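PDB 5B57: putative hemin ABC transport system, membrane protein from Burkholderia cenocepacia J2315, which probably forms the membrane-spanning subunit of an ATP-driven transporter that imports heme into the cell. Local coordinates for residues G119-N131 / L259-E273. Numbering follows the deposited sequence.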
loop_
_atom_site.group_PDB
_atom_site.type_symbol
_atom_site.label_atom_id
_atom_site.label_comp_id
_atom_site.label_asym_id
_atom_site.label_seq_id
_atom_site.Cartn_x
_atom_site.Cartn_y
_atom_site.Cartn_z
ATOM N N GLY A 119 -0.003 -19.943 13.073
ATOM C CA GLY A 119 1.009 -19.059 13.644
ATOM C C GLY A 119 2.291 -19.022 12.834
ATOM O O GLY A 119 2.768 -17.946 12.445
ATOM N N ALA A 120 2.853 -20.202 12.542
ATOM C CA ALA A 120 4.122 -20.309 11.841
ATOM C C ALA A 120 4.007 -19.879 10.379
ATOM O O ALA A 120 4.857 -19.151 9.874
ATOM C CB ALA A 120 4.645 -21.742 11.939
ATOM N N THR A 121 2.981 -20.338 9.666
ATOM C CA THR A 121 2.885 -19.936 8.262
ATOM C C THR A 121 2.611 -18.442 8.133
ATOM O O THR A 121 3.038 -17.818 7.155
ATOM C CB THR A 121 1.811 -20.746 7.504
ATOM O OG1 THR A 121 0.588 -20.793 8.255
ATOM C CG2 THR A 121 2.304 -22.168 7.186
ATOM N N GLY A 122 1.930 -17.846 9.115
ATOM C CA GLY A 122 1.696 -16.409 9.061
ATOM C C GLY A 122 2.976 -15.616 9.256
ATOM O O GLY A 122 3.262 -14.665 8.509
ATOM N N ALA A 123 3.759 -15.999 10.275
ATOM C CA ALA A 123 5.085 -15.433 10.478
ATOM C C ALA A 123 5.913 -15.482 9.195
ATOM O O ALA A 123 6.556 -14.491 8.823
ATOM C CB ALA A 123 5.783 -16.169 11.615
ATOM N N ALA A 124 5.883 -16.617 8.489
ATOM C CA ALA A 124 6.642 -16.720 7.252
ATOM C C ALA A 124 6.098 -15.769 6.197
ATOM O O ALA A 124 6.851 -14.985 5.605
ATOM C CB ALA A 124 6.638 -18.158 6.735
ATOM N N MET A 125 4.783 -15.799 5.967
ATOM C CA MET A 125 4.205 -14.951 4.923
ATOM C C MET A 125 4.379 -13.471 5.230
ATOM O O MET A 125 4.608 -12.673 4.316
ATOM C CB MET A 125 2.739 -15.279 4.735
ATOM C CG MET A 125 2.535 -16.648 4.138
ATOM S SD MET A 125 2.370 -16.530 2.363
ATOM C CE MET A 125 0.936 -15.461 2.252
ATOM N N GLN A 126 4.277 -13.077 6.506
ATOM C CA GLN A 126 4.442 -11.663 6.840
ATOM C C GLN A 126 5.880 -11.204 6.647
ATOM O O GLN A 126 6.129 -10.051 6.266
ATOM C CB GLN A 126 3.987 -11.418 8.265
ATOM C CG GLN A 126 2.496 -11.404 8.346
ATOM C CD GLN A 126 1.968 -11.916 9.659
ATOM O OE1 GLN A 126 2.324 -11.415 10.733
ATOM N NE2 GLN A 126 1.097 -12.914 9.585
ATOM N N ALA A 127 6.843 -12.089 6.902
ATOM C CA ALA A 127 8.214 -11.817 6.480
ATOM C C ALA A 127 8.291 -11.746 4.964
ATOM O O ALA A 127 8.678 -10.724 4.399
ATOM C CB ALA A 127 9.172 -12.877 7.022
ATOM N N LEU A 128 7.869 -12.812 4.291
ATOM C CA LEU A 128 7.931 -12.862 2.835
ATOM C C LEU A 128 7.363 -11.602 2.175
ATOM O O LEU A 128 7.952 -11.079 1.225
ATOM C CB LEU A 128 7.193 -14.102 2.340
ATOM C CG LEU A 128 7.208 -14.237 0.827
ATOM C CD1 LEU A 128 8.557 -14.712 0.455
ATOM C CD2 LEU A 128 6.184 -15.229 0.402
ATOM N N PHE A 129 6.232 -11.092 2.665
ATOM C CA PHE A 129 5.637 -9.892 2.072
ATOM C C PHE A 129 6.098 -8.617 2.733
ATOM O O PHE A 129 5.623 -7.544 2.348
ATOM C CB PHE A 129 4.109 -9.927 2.132
ATOM C CG PHE A 129 3.507 -10.877 1.168
ATOM C CD1 PHE A 129 3.219 -10.478 -0.120
ATOM C CD2 PHE A 129 3.259 -12.184 1.532
ATOM C CE1 PHE A 129 2.677 -11.357 -1.030
ATOM C CE2 PHE A 129 2.726 -13.074 0.621
ATOM C CZ PHE A 129 2.434 -12.648 -0.668
ATOM N N ARG A 130 6.974 -8.707 3.737
ATOM C CA ARG A 130 7.458 -7.517 4.414
ATOM C C ARG A 130 6.277 -6.682 4.876
ATOM O O ARG A 130 6.215 -5.467 4.694
ATOM C CB ARG A 130 8.376 -6.723 3.501
ATOM C CG ARG A 130 9.815 -7.046 3.697
ATOM C CD ARG A 130 10.566 -6.752 2.454
ATOM N NE ARG A 130 10.041 -7.573 1.376
ATOM C CZ ARG A 130 9.529 -7.068 0.256
ATOM N NH1 ARG A 130 9.493 -5.739 0.086
ATOM N NH2 ARG A 130 9.065 -7.886 -0.689
ATOM N N ASN A 131 5.312 -7.350 5.434
ATOM C CA ASN A 131 4.088 -6.672 5.774
ATOM C C ASN A 131 3.331 -7.505 6.788
ATOM O O ASN A 131 3.006 -8.679 6.531
ATOM C CB ASN A 131 3.249 -6.448 4.530
ATOM C CG ASN A 131 1.947 -5.784 4.832
ATOM O OD1 ASN A 131 1.720 -5.270 5.932
ATOM N ND2 ASN A 131 1.072 -5.777 3.860
ATOM N N LEU A 259 9.886 -24.124 6.429
ATOM C CA LEU A 259 9.965 -22.716 6.815
ATOM C C LEU A 259 11.200 -22.454 7.672
ATOM O O LEU A 259 11.987 -21.550 7.373
ATOM C CB LEU A 259 8.694 -22.283 7.549
ATOM C CG LEU A 259 7.395 -22.237 6.704
ATOM C CD1 LEU A 259 6.190 -21.743 7.517
ATOM C CD2 LEU A 259 7.600 -21.416 5.438
ATOM N N VAL A 260 11.399 -23.265 8.726
ATOM C CA VAL A 260 12.579 -23.173 9.585
ATOM C C VAL A 260 13.867 -23.158 8.758
ATOM O O VAL A 260 14.811 -22.417 9.061
ATOM C CB VAL A 260 12.616 -24.328 10.600
ATOM C CG1 VAL A 260 13.870 -24.229 11.436
ATOM C CG2 VAL A 260 11.371 -24.341 11.489
ATOM N N ARG A 261 13.934 -23.986 7.713
ATOM C CA ARG A 261 15.115 -23.986 6.857
ATOM C C ARG A 261 15.282 -22.688 6.077
ATOM O O ARG A 261 16.201 -22.613 5.257
ATOM C CB ARG A 261 15.067 -25.171 5.887
ATOM C CG ARG A 261 15.642 -26.509 6.420
ATOM C CD ARG A 261 15.066 -26.976 7.789
ATOM N NE ARG A 261 15.751 -28.170 8.309
ATOM C CZ ARG A 261 15.619 -28.662 9.546
ATOM N NH1 ARG A 261 14.825 -28.071 10.430
ATOM N NH2 ARG A 261 16.293 -29.752 9.907
ATOM N N GLU A 262 14.417 -21.679 6.299
ATOM C CA GLU A 262 14.448 -20.395 5.600
ATOM C C GLU A 262 14.436 -19.218 6.575
ATOM O O GLU A 262 14.143 -18.081 6.175
ATOM C CB GLU A 262 13.264 -20.271 4.633
ATOM C CG GLU A 262 13.190 -21.348 3.547
ATOM C CD GLU A 262 14.301 -21.225 2.512
ATOM O OE1 GLU A 262 14.797 -20.095 2.315
ATOM O OE2 GLU A 262 14.683 -22.253 1.901
ATOM N N ARG A 263 14.754 -19.456 7.845
ATOM C CA ARG A 263 14.640 -18.396 8.839
ATOM C C ARG A 263 15.688 -17.308 8.640
ATOM O O ARG A 263 15.440 -16.152 8.981
ATOM C CB ARG A 263 14.732 -18.981 10.250
ATOM C CG ARG A 263 16.000 -19.770 10.519
ATOM C CD ARG A 263 15.812 -20.711 11.697
ATOM N NE ARG A 263 17.026 -21.455 12.026
ATOM C CZ ARG A 263 17.158 -22.165 13.134
ATOM N NH1 ARG A 263 16.146 -22.206 13.994
ATOM N NH2 ARG A 263 18.284 -22.823 13.386
ATOM N N ASP A 264 16.859 -17.644 8.100
ATOM C CA ASP A 264 17.878 -16.623 7.910
ATOM C C ASP A 264 17.616 -15.825 6.641
ATOM O O ASP A 264 17.633 -14.586 6.661
ATOM C CB ASP A 264 19.263 -17.265 7.869
ATOM C CG ASP A 264 19.676 -17.856 9.208
ATOM O OD1 ASP A 264 19.413 -17.228 10.258
ATOM O OD2 ASP A 264 20.270 -18.954 9.199
ATOM N N ALA A 265 17.346 -16.527 5.532
ATOM C CA ALA A 265 17.004 -15.852 4.285
ATOM C C ALA A 265 15.832 -14.893 4.475
ATOM O O ALA A 265 15.845 -13.770 3.949
ATOM C CB ALA A 265 16.693 -16.886 3.210
ATOM N N LEU A 266 14.821 -15.305 5.247
ATOM C CA LEU A 266 13.683 -14.429 5.510
ATOM C C LEU A 266 14.095 -13.211 6.316
ATOM O O LEU A 266 13.555 -12.117 6.107
ATOM C CB LEU A 266 12.570 -15.185 6.235
ATOM C CG LEU A 266 11.718 -16.133 5.390
ATOM C CD1 LEU A 266 10.885 -17.026 6.305
ATOM C CD2 LEU A 266 10.855 -15.342 4.428
ATOM N N ASN A 267 15.041 -13.372 7.245
ATOM C CA ASN A 267 15.479 -12.212 8.009
ATOM C C ASN A 267 16.171 -11.225 7.102
ATOM O O ASN A 267 15.949 -10.019 7.219
ATOM C CB ASN A 267 16.393 -12.616 9.156
ATOM C CG ASN A 267 15.624 -12.944 10.414
ATOM O OD1 ASN A 267 14.458 -12.566 10.557
ATOM N ND2 ASN A 267 16.268 -13.655 11.338
ATOM N N ALA A 268 16.984 -11.727 6.163
ATOM C CA ALA A 268 17.694 -10.854 5.232
ATOM C C ALA A 268 16.734 -10.172 4.268
ATOM O O ALA A 268 16.947 -9.008 3.913
ATOM C CB ALA A 268 18.764 -11.638 4.472
ATOM N N LEU A 269 15.674 -10.875 3.860
ATOM C CA LEU A 269 14.647 -10.321 2.982
ATOM C C LEU A 269 13.827 -9.207 3.632
ATOM O O LEU A 269 13.262 -8.365 2.920
ATOM C CB LEU A 269 13.735 -11.445 2.526
ATOM C CG LEU A 269 12.602 -11.052 1.608
ATOM C CD1 LEU A 269 13.190 -10.464 0.343
ATOM C CD2 LEU A 269 11.779 -12.298 1.326
ATOM N N GLN A 270 13.774 -9.157 4.966
ATOM C CA GLN A 270 13.108 -8.067 5.670
ATOM C C GLN A 270 13.796 -6.733 5.471
ATOM O O GLN A 270 13.275 -5.700 5.920
ATOM C CB GLN A 270 13.042 -8.396 7.153
ATOM C CG GLN A 270 12.170 -9.573 7.410
ATOM C CD GLN A 270 10.952 -9.437 6.568
ATOM O OE1 GLN A 270 10.185 -8.484 6.735
ATOM N NE2 GLN A 270 10.806 -10.323 5.586
ATOM N N LEU A 271 14.939 -6.728 4.813
ATOM C CA LEU A 271 15.794 -5.573 4.664
ATOM C C LEU A 271 15.515 -4.826 3.379
ATOM O O LEU A 271 15.972 -3.691 3.209
ATOM C CB LEU A 271 17.241 -6.070 4.715
ATOM C CG LEU A 271 18.361 -5.288 5.332
ATOM C CD1 LEU A 271 19.105 -6.267 6.136
ATOM C CD2 LEU A 271 19.231 -4.870 4.219
ATOM N N GLY A 272 14.734 -5.449 2.511
ATOM C CA GLY A 272 14.514 -5.070 1.131
ATOM C C GLY A 272 14.765 -6.264 0.242
ATOM O O GLY A 272 15.718 -7.026 0.477
ATOM N N GLU A 273 13.933 -6.461 -0.772
ATOM C CA GLU A 273 14.176 -7.560 -1.699
ATOM C C GLU A 273 15.532 -7.392 -2.413
ATOM O O GLU A 273 16.347 -8.329 -2.451
ATOM C CB GLU A 273 13.021 -7.690 -2.684
ATOM C CG GLU A 273 13.321 -8.618 -3.860
ATOM C CD GLU A 273 12.078 -9.048 -4.616
ATOM O OE1 GLU A 273 10.980 -9.102 -4.000
ATOM O OE2 GLU A 273 12.217 -9.336 -5.829
#
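Ala127 and Arg130 meet Gln270 where transmembrane helix 94-128 ends in a Schellman motif, beside short helix 263-269 of this FecCD-family permease. Helix 263-269 is part of the connection from helix 242-260 to helix 283-305, followed by short helix 273-278; with Ala265 and Gln270 touching another protein chain, it is consistent with a coupling helix against the ATPase subunit. The axes of helices 119-128 and 263-269 approach to 9.4 Å at 38°, and the small methyl of Ala127 suits the place where the Gln270 amide crosses. Leu259 spreads both methyls over Ala124, with CD2 3.6 Å from its CB. Leu266 CD2 packs against Ala127 CB at 4.0 Å, and farther along Leu269 CD2 meets Leu128 CD1.

Arg130, whose positive phi ends the helix, has the reach to follow the facing turn. Its CB passes Gln270 OE1 loosely, and CG lies 3.4 Å from that same OE1. CD comes next to Leu269 O. A bend about CG-CD (chi3 -61°) turns NE alongside this carbonyl, and Glu273 CB covers one guanidinium face. NH2 is 4.0 Å from Glu273 OE1, but no N-H points at that oxygen, so any attraction is probably long-range; OE1 has its salt bridge with Lys287.

Glutamine suits position 270 because its donating amide sits on a chain long enough to fold at chi2 (-43°) and reach across: NE2 donates a hydrogen bond to Ala127 O, the carbonyl that also accepts Arg130 N, and a weak one to Leu266 O in its own helix.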